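Local atomic coordinates of endoglucanase E (Clostridium thermocellum, PDB entry 2WAO), a protein that degrades plant cell-wall polysaccharide, pairing an endo-1,4-beta-glucanase with this C-terminal family 2 carbohydrate esterase domain, which probably removes acetyl groups and also binds cello-oligosaccharides. Residues A[130-135]-A[221-226]; A[123-128]-A[216-221]. All coordinates share one frame; numbering follows the deposited sequence.

Interaction 1: A[130-135]-A[221-226]; sequences DSITCA and LGTNDF. With BGC (beta-D-glucopyranose), chain B; FMT (formic acid), chain C.
Asp-130 and Leu-221 mark where the two segments come closest, their CA atoms 6.3 Å apart, and from there each segment passes into a short, weakly bonded helical turn, about 131-134 and 223-226. These are the GDSL-type and Gly-X-Asn-Asp blocks of the SGNH hydrolase fold; in relatives the serine of the first is the nucleophile and the asparagine of the second helps form the oxyanion hole, roles that Ser-131 and Asn-224 would match. Asp-130 is the N-cap of its turn: OD1 takes the amide of Ile-132 at 3.1 Å, met on the anti side and 27° out of the carboxylate plane. With chi1 at 54°, CG sits between the backbone N and the carbonyl carbon, and the carboxylate can cap its own helix while its other oxygen faces the second block. No direct hydrogen bond spans the gap. Ser-131 OG is hydrogen-bonded to Gly-177 N and its side chain touches His-310, whose NE2 bonds the glucose; a bond to OG from O6 of that sugar is tentative, since the serine has a second conformer. Beside it, Ile-132 and Thr-223 cross at about a right angle, CD1 of the isoleucine meeting OG1 of the threonine at 3.5 Å. What bridges the segments is water: Asp-130 OD2 bonds to water 1 at 2.5 Å and water 2 at 2.6 Å, and at the start of the second turn water 1 accepts from Thr-223 N, water 2 from both Gly-222 N and Asn-224 N.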
ATOM      1  N   ASP A 130      -1.593  -2.747   7.555  1.00  3.05           N
ATOM      2  CA  ASP A 130      -2.165  -1.769   8.509  1.00  4.19           C
ATOM      3  C   ASP A 130      -1.362  -0.473   8.363  1.00  4.22           C
ATOM      4  O   ASP A 130      -0.962  -0.103   7.235  1.00  4.74           O
ATOM      5  CB  ASP A 130      -2.159  -2.386   9.929  1.00  2.90           C
ATOM      6  CG  ASP A 130      -0.721  -2.893  10.373  1.00  9.23           C
ATOM      7  OD1 ASP A 130       0.341  -2.384   9.843  1.00  9.51           O
ATOM      8  OD2 ASP A 130      -0.642  -3.766  11.270  1.00 11.19           O
ATOM      9  N   SER A 131      -1.075   0.211   9.473  1.00  4.66           N
ATOM     10  CA  SER A 131      -0.427   1.522   9.416  0.75  5.21           C
ATOM     11  C   SER A 131       0.959   1.448   8.821  1.00  4.51           C
ATOM     12  O   SER A 131       1.395   2.378   8.184  1.00  4.25           O
ATOM     13  CB  SER A 131      -0.302   2.132  10.813  0.75  5.92           C
ATOM     14  OG  SER A 131      -1.573   2.199  11.442  0.75  7.66           O
ATOM     15  N   ILE A 132       1.655   0.318   9.068  1.00  4.13           N
ATOM     16  CA  ILE A 132       3.019   0.133   8.620  1.00  3.78           C
ATOM     17  C   ILE A 132       3.005   0.131   7.080  1.00  4.40           C
ATOM     18  O   ILE A 132       3.823   0.797   6.451  1.00  4.03           O
ATOM     19  CB  ILE A 132       3.623  -1.182   9.181  1.00  2.83           C
ATOM     20  CG1 ILE A 132       3.677  -1.114  10.731  1.00  5.05           C
ATOM     21  CG2 ILE A 132       5.108  -1.336   8.643  1.00  5.48           C
ATOM     22  CD1 ILE A 132       3.813  -2.481  11.395  1.00  6.78           C
ATOM     23  N   THR A 133       2.044  -0.563   6.471  1.00  4.02           N
ATOM     24  CA  THR A 133       2.020  -0.583   4.985  1.00  4.51           C
ATOM     25  C   THR A 133       1.451   0.648   4.332  1.00  5.57           C
ATOM     26  O   THR A 133       1.864   1.035   3.237  1.00  6.56           O
ATOM     27  CB  THR A 133       1.741  -2.009   4.327  1.00  8.47           C
ATOM     28  OG1 THR A 133       0.872  -2.014   3.168  1.00 10.55           O
ATOM     29  CG2 THR A 133       1.620  -3.073   5.237  1.00  2.16           C
ATOM     30  N   CYS A 134       0.614   1.352   5.071  1.00  2.73           N
ATOM     31  CA  CYS A 134       0.195   2.742   4.731  1.00  4.38           C
ATOM     32  C   CYS A 134       1.360   3.761   4.791  1.00  4.78           C
ATOM     33  O   CYS A 134       1.234   4.865   4.242  1.00  6.29           O
ATOM     34  CB  CYS A 134      -0.921   3.192   5.705  1.00  4.50           C
ATOM     35  SG  CYS A 134      -2.497   2.342   5.398  1.00  7.67           S
ATOM     36  N   ALA A 135       2.452   3.402   5.479  1.00  3.57           N
ATOM     37  CA  ALA A 135       3.581   4.311   5.756  1.00  4.52           C
ATOM     38  C   ALA A 135       3.115   5.519   6.605  1.00  4.94           C
ATOM     39  O   ALA A 135       3.650   6.623   6.431  1.00  4.03           O
ATOM     40  CB  ALA A 135       4.249   4.821   4.469  1.00  4.38           C
ATOM     41  N   LEU A 221       0.161  -8.024   9.226  1.00  4.27           N
ATOM     42  CA  LEU A 221      -0.949  -7.750  10.108  1.00  5.99           C
ATOM     43  C   LEU A 221      -0.632  -8.360  11.466  1.00  5.70           C
ATOM     44  O   LEU A 221       0.081  -9.357  11.549  1.00  7.10           O
ATOM     45  CB  LEU A 221      -2.231  -8.384   9.569  1.00  6.20           C
ATOM     46  CG  LEU A 221      -2.809  -7.768   8.294  1.00  5.55           C
ATOM     47  CD1 LEU A 221      -3.899  -8.787   7.805  1.00  3.94           C
ATOM     48  CD2 LEU A 221      -3.378  -6.378   8.637  1.00  6.47           C
ATOM     49  N   GLY A 222      -1.224  -7.781  12.501  1.00  7.01           N
ATOM     50  CA  GLY A 222      -1.171  -8.372  13.831  1.00  7.28           C
ATOM     51  C   GLY A 222      -0.597  -7.370  14.797  1.00  6.82           C
ATOM     52  O   GLY A 222      -0.748  -7.546  16.001  1.00  6.87           O
ATOM     53  N   THR A 223       0.034  -6.294  14.308  1.00  6.85           N
ATOM     54  CA  THR A 223       0.472  -5.225  15.244  1.00  6.50           C
ATOM     55  C   THR A 223      -0.659  -4.713  16.144  1.00  7.16           C
ATOM     56  O   THR A 223      -0.497  -4.581  17.379  1.00  6.55           O
ATOM     57  CB  THR A 223       1.152  -4.006  14.508  1.00  8.22           C
ATOM     58  OG1 THR A 223       2.283  -4.498  13.790  1.00  9.57           O
ATOM     59  CG2 THR A 223       1.672  -2.962  15.509  1.00  5.71           C
ATOM     60  N   ASN A 224      -1.828  -4.507  15.551  1.00  6.44           N
ATOM     61  CA  ASN A 224      -2.933  -3.944  16.327  1.00  5.22           C
ATOM     62  C   ASN A 224      -3.573  -5.009  17.206  1.00  5.31           C
ATOM     63  O   ASN A 224      -4.257  -4.688  18.161  1.00  6.75           O
ATOM     64  CB  ASN A 224      -3.922  -3.209  15.387  1.00  6.92           C
ATOM     65  CG  ASN A 224      -3.276  -2.036  14.764  1.00  6.86           C
ATOM     66  OD1 ASN A 224      -3.043  -1.998  13.523  1.00  6.75           O
ATOM     67  ND2 ASN A 224      -2.814  -1.137  15.604  1.00  4.58           N
ATOM     68  N   ASP A 225      -3.358  -6.277  16.865  1.00  4.99           N
ATOM     69  CA  ASP A 225      -3.835  -7.400  17.700  1.00  5.13           C
ATOM     70  C   ASP A 225      -2.999  -7.622  18.979  1.00  5.81           C
ATOM     71  O   ASP A 225      -3.443  -8.335  19.869  1.00  5.82           O
ATOM     72  CB  ASP A 225      -3.891  -8.683  16.882  1.00  5.23           C
ATOM     73  CG  ASP A 225      -4.908  -8.569  15.717  1.00  5.93           C
ATOM     74  OD1 ASP A 225      -6.117  -8.745  15.982  1.00  7.70           O
ATOM     75  OD2 ASP A 225      -4.512  -8.279  14.555  1.00  7.94           O
ATOM     76  N   PHE A 226      -1.791  -7.049  19.036  1.00  5.60           N
ATOM     77  CA  PHE A 226      -0.885  -7.254  20.194  1.00  6.71           C
ATOM     78  C   PHE A 226      -0.271  -5.993  20.760  1.00  8.58           C
ATOM     79  O   PHE A 226       0.568  -6.088  21.666  1.00 11.05           O
ATOM     80  CB  PHE A 226       0.238  -8.300  19.851  1.00  7.46           C
ATOM     81  CG  PHE A 226      -0.305  -9.621  19.521  1.00  7.15           C
ATOM     82  CD1 PHE A 226      -0.612 -10.544  20.557  1.00  8.01           C
ATOM     83  CD2 PHE A 226      -0.613  -9.950  18.179  1.00  5.80           C
ATOM     84  CE1 PHE A 226      -1.194 -11.756  20.299  1.00  9.41           C
ATOM     85  CE2 PHE A 226      -1.220 -11.191  17.901  1.00 10.76           C
ATOM     86  CZ  PHE A 226      -1.501 -12.097  18.956  1.00 10.48           C
TER
HETATM   87  C2  BGC B   4      -1.616   6.002  17.620  1.00 13.82           C
HETATM   88  C3  BGC B   4      -3.069   5.915  17.174  1.00 13.03           C
HETATM   89  C4  BGC B   4      -3.159   5.133  15.859  1.00 11.36           C
HETATM   90  C5  BGC B   4      -2.486   3.756  16.050  1.00 12.26           C
HETATM   91  C6  BGC B   4      -2.572   2.812  14.834  1.00 14.52           C
HETATM   92  C1  BGC B   4      -1.013   4.603  17.692  1.00 12.63           C
HETATM   93  O2  BGC B   4      -1.547   6.698  18.868  1.00 14.16           O
HETATM   94  O3  BGC B   4      -3.595   7.236  16.993  1.00 15.14           O
HETATM   95  O4  BGC B   4      -4.483   4.962  15.750  1.00 13.99           O
HETATM   96  O5  BGC B   4      -1.128   3.963  16.435  1.00 11.79           O
HETATM   97  O6  BGC B   4      -1.935   3.430  13.730  1.00 16.86           O
HETATM   98  C   FMT C1340      -0.876  -0.836  12.593  0.50 27.84           C
HETATM   99  O1  FMT C1340      -1.607   0.148  12.779  0.50 27.26           O
HETATM  100  O2  FMT C1340       0.362  -0.874  12.635  0.50 27.99           O
HETATM  101  O   HOH W   1       1.151  -5.471  11.567  1.00  7.68           O
HETATM  102  O   HOH W   2      -2.435  -5.114  12.628  1.00  9.76           O

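Interaction 2: A[123-128]-A[216-221]; sequences RKIEFI and VVVINL
Phe-127 meets Val-218 because its chi1 of -73° puts CG beside the backbone N and swings the ring toward the neighbouring strand, where CD1 lies 3.6 Å from Val-218 CB. Ile-128 likewise holds CG1 beside its backbone N, and a nearly extended chi2 of 172° carries CD1 across to CG1 of Val-217, 3.8 Å away. The two strands are inner neighbours in the five-stranded parallel sheet of the alpha/beta SGNH hydrolase domain, and their short axes cross at -19°. A parallel hydrogen-bond ladder joins them: Glu-126 N to Val-216 O, Val-218 N to Glu-126 O, Ile-128 N to Val-218 O at 2.8 Å, and Asn-220 N to Ile-128 O at 2.9 Å. At the start, the bond from Val-216 N to Lys-124 O is weak, with 3.4 Å between the atoms. Ile-125 and Val-216 share the Phe-127 face and lie side by side; on helix 313-331, Val-216 touches Ile-327 and Leu-331, Phe-127 and Val-218 touch Leu-323. On the other face Ile-128 and Val-217 pack against Val-247 of helix 233-250. Glu-126, buried on that second face, spends its carboxylate on a salt bridge to Arg-16 and hydrogen bonds to Tyr-196 and Tyr-251. Just beyond Asn-220, Leu-221 turns its CD1 methyl back over CG2 of Ile-128, at 4.2 Å.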
ATOM      1  N   ARG A 123       4.961  -8.413 -13.540  1.00  6.50           N
ATOM      2  CA  ARG A 123       5.101  -8.804 -12.129  1.00  5.90           C
ATOM      3  C   ARG A 123       4.143  -7.962 -11.334  1.00  5.72           C
ATOM      4  O   ARG A 123       4.049  -6.722 -11.531  1.00  5.40           O
ATOM      5  CB  ARG A 123       6.533  -8.572 -11.637  1.00  5.82           C
ATOM      6  CG  ARG A 123       7.552  -9.437 -12.406  1.00  4.42           C
ATOM      7  CD  ARG A 123       8.910  -9.053 -12.002  1.00  9.09           C
ATOM      8  NE  ARG A 123       9.916 -10.005 -12.499  1.00 10.37           N
ATOM      9  CZ  ARG A 123      11.222  -9.861 -12.283  1.00 13.80           C
ATOM     10  NH1 ARG A 123      11.676  -8.813 -11.615  1.00 11.40           N
ATOM     11  NH2 ARG A 123      12.089 -10.765 -12.741  1.00 11.77           N
ATOM     12  N   LYS A 124       3.411  -8.634 -10.456  1.00  4.94           N
ATOM     13  CA  LYS A 124       2.323  -7.989  -9.711  1.00  4.89           C
ATOM     14  C   LYS A 124       2.339  -8.495  -8.266  1.00  4.14           C
ATOM     15  O   LYS A 124       2.439  -9.716  -8.007  1.00  3.14           O
ATOM     16  CB  LYS A 124       0.965  -8.319 -10.310  1.00  5.49           C
ATOM     17  CG  LYS A 124       0.726  -7.760 -11.709  1.00  9.04           C
ATOM     18  CD  LYS A 124      -0.569  -8.369 -12.240  1.00 12.68           C
ATOM     19  CE  LYS A 124      -1.042  -7.675 -13.504  1.00 17.94           C
ATOM     20  NZ  LYS A 124      -0.156  -8.114 -14.605  1.00 23.00           N
ATOM     21  N   ILE A 125       2.167  -7.564  -7.337  1.00  3.24           N
ATOM     22  CA  ILE A 125       2.171  -7.889  -5.884  1.00  2.60           C
ATOM     23  C   ILE A 125       0.913  -7.246  -5.282  1.00  3.73           C
ATOM     24  O   ILE A 125       0.507  -6.155  -5.720  1.00  4.73           O
ATOM     25  CB  ILE A 125       3.416  -7.314  -5.196  1.00  3.91           C
ATOM     26  CG1 ILE A 125       4.682  -7.675  -5.967  1.00  3.48           C
ATOM     27  CG2 ILE A 125       3.496  -7.785  -3.729  1.00  3.67           C
ATOM     28  CD1 ILE A 125       5.960  -7.042  -5.394  1.00  3.71           C
ATOM     29  N   GLU A 126       0.262  -7.923  -4.339  1.00  3.19           N
ATOM     30  CA  GLU A 126      -0.757  -7.268  -3.505  1.00  2.00           C
ATOM     31  C   GLU A 126      -0.212  -7.303  -2.078  1.00  2.28           C
ATOM     32  O   GLU A 126       0.211  -8.360  -1.580  1.00  2.16           O
ATOM     33  CB  GLU A 126      -2.085  -7.999  -3.560  1.00  3.11           C
ATOM     34  CG  GLU A 126      -3.192  -7.356  -2.704  1.00  4.08           C
ATOM     35  CD  GLU A 126      -4.533  -7.996  -2.971  1.00  7.15           C
ATOM     36  OE1 GLU A 126      -4.664  -9.195  -2.718  1.00  9.42           O
ATOM     37  OE2 GLU A 126      -5.473  -7.296  -3.412  1.00 11.38           O
ATOM     38  N   PHE A 127      -0.298  -6.151  -1.411  1.00  2.22           N
ATOM     39  CA  PHE A 127       0.083  -6.039  -0.013  1.00  2.66           C
ATOM     40  C   PHE A 127      -1.201  -5.896   0.773  1.00  3.81           C
ATOM     41  O   PHE A 127      -2.134  -5.153   0.350  1.00  5.45           O
ATOM     42  CB  PHE A 127       0.917  -4.769   0.179  1.00  3.33           C
ATOM     43  CG  PHE A 127       2.295  -4.879  -0.386  1.00  3.13           C
ATOM     44  CD1 PHE A 127       3.348  -5.268   0.452  1.00  2.75           C
ATOM     45  CD2 PHE A 127       2.540  -4.608  -1.741  1.00  4.12           C
ATOM     46  CE1 PHE A 127       4.643  -5.427  -0.061  1.00  4.63           C
ATOM     47  CE2 PHE A 127       3.867  -4.746  -2.257  1.00  3.60           C
ATOM     48  CZ  PHE A 127       4.876  -5.164  -1.397  1.00  2.08           C
ATOM     49  N   ILE A 128      -1.270  -6.579   1.909  1.00  3.46           N
ATOM     50  CA  ILE A 128      -2.453  -6.454   2.802  1.00  3.62           C
ATOM     51  C   ILE A 128      -1.932  -6.063   4.168  1.00  2.94           C
ATOM     52  O   ILE A 128      -1.188  -6.812   4.765  1.00  3.72           O
ATOM     53  CB  ILE A 128      -3.209  -7.825   2.889  1.00  4.08           C
ATOM     54  CG1 ILE A 128      -3.631  -8.296   1.497  1.00  4.93           C
ATOM     55  CG2 ILE A 128      -4.476  -7.726   3.831  1.00  3.68           C
ATOM     56  CD1 ILE A 128      -4.219  -9.753   1.468  1.00  5.44           C
ATOM     57  N   VAL A 216       2.498 -12.557  -6.153  1.00  2.63           N
ATOM     58  CA  VAL A 216       2.996 -12.469  -4.775  1.00  2.40           C
ATOM     59  C   VAL A 216       1.966 -11.692  -3.966  1.00  2.48           C
ATOM     60  O   VAL A 216       1.497 -10.653  -4.421  1.00  2.98           O
ATOM     61  CB  VAL A 216       4.314 -11.650  -4.692  1.00  2.66           C
ATOM     62  CG1 VAL A 216       4.795 -11.542  -3.232  1.00  3.86           C
ATOM     63  CG2 VAL A 216       5.408 -12.340  -5.488  1.00  3.68           C
ATOM     64  N   VAL A 217       1.680 -12.177  -2.755  1.00  3.32           N
ATOM     65  CA  VAL A 217       0.873 -11.431  -1.794  1.00  2.00           C
ATOM     66  C   VAL A 217       1.746 -11.332  -0.528  1.00  2.00           C
ATOM     67  O   VAL A 217       2.317 -12.314  -0.106  1.00  2.89           O
ATOM     68  CB  VAL A 217      -0.481 -12.144  -1.504  1.00  2.00           C
ATOM     69  CG1 VAL A 217      -1.328 -11.384  -0.421  1.00  3.14           C
ATOM     70  CG2 VAL A 217      -1.287 -12.281  -2.802  1.00  3.64           C
ATOM     71  N   VAL A 218       1.796 -10.151   0.079  1.00  2.23           N
ATOM     72  CA  VAL A 218       2.521  -9.893   1.315  1.00  3.16           C
ATOM     73  C   VAL A 218       1.494  -9.445   2.355  1.00  3.92           C
ATOM     74  O   VAL A 218       0.744  -8.478   2.133  1.00  3.24           O
ATOM     75  CB  VAL A 218       3.627  -8.802   1.087  1.00  4.11           C
ATOM     76  CG1 VAL A 218       4.380  -8.484   2.394  1.00  4.32           C
ATOM     77  CG2 VAL A 218       4.643  -9.259   0.007  1.00  2.99           C
ATOM     78  N   ILE A 219       1.506 -10.114   3.501  1.00  2.95           N
ATOM     79  CA  ILE A 219       0.553  -9.781   4.550  1.00  3.12           C
ATOM     80  C   ILE A 219       1.366  -9.255   5.723  1.00  3.06           C
ATOM     81  O   ILE A 219       2.285  -9.917   6.181  1.00  4.39           O
ATOM     82  CB  ILE A 219      -0.280 -11.031   4.951  1.00  4.41           C
ATOM     83  CG1 ILE A 219      -1.026 -11.623   3.728  1.00  2.06           C
ATOM     84  CG2 ILE A 219      -1.268 -10.648   6.087  1.00  2.38           C
ATOM     85  CD1 ILE A 219      -1.751 -12.985   3.990  1.00  2.92           C
ATOM     86  N   ASN A 220       1.018  -8.086   6.234  1.00  3.82           N
ATOM     87  CA  ASN A 220       1.701  -7.596   7.443  1.00  4.28           C
ATOM     88  C   ASN A 220       0.649  -7.107   8.395  1.00  4.76           C
ATOM     89  O   ASN A 220       0.229  -5.978   8.319  1.00  5.17           O
ATOM     90  CB  ASN A 220       2.775  -6.518   7.145  1.00  5.95           C
ATOM     91  CG  ASN A 220       3.622  -6.188   8.396  1.00  9.86           C
ATOM     92  OD1 ASN A 220       3.137  -6.299   9.547  1.00 11.46           O
ATOM     93  ND2 ASN A 220       4.890  -5.793   8.183  1.00 15.25           N
ATOM     94  N   LEU A 221       0.161  -8.024   9.226  1.00  4.27           N
ATOM     95  CA  LEU A 221      -0.949  -7.750  10.108  1.00  5.99           C
ATOM     96  C   LEU A 221      -0.632  -8.360  11.466  1.00  5.70           C
ATOM     97  O   LEU A 221       0.081  -9.357  11.549  1.00  7.10           O
ATOM     98  CB  LEU A 221      -2.231  -8.384   9.569  1.00  6.20           C
ATOM     99  CG  LEU A 221      -2.809  -7.768   8.294  1.00  5.55           C
ATOM    100  CD1 LEU A 221      -3.899  -8.787   7.805  1.00  3.94           C
ATOM    101  CD2 LEU A 221      -3.378  -6.378   8.637  1.00  6.47           C
TER

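How the interactions relate
Interaction 2 is the pair of parallel strands, and interaction 1 is built from the turns that leave their C-terminal ends: strand 123-129 runs into helix 131-134, strand 216-220 into helix 223-226, and Leu-221 belongs to both contacts. Their centres are 14 Å apart, yet they touch directly. Asp-130 OD2 lies 3.8 Å from Asn-220 O, and Thr-133 rests on both strands, its OG1 4.1 Å from Phe-127 CB and its CG2 equally far from Asn-220 CB. Interaction 1 reaches the glycan through Ser-131 of the pocket and through the Thr-223 side chain, about 4 Å from another bound glucose. In interaction 2, the side chain of Asn-220 is about 11 Å from a bound glucose.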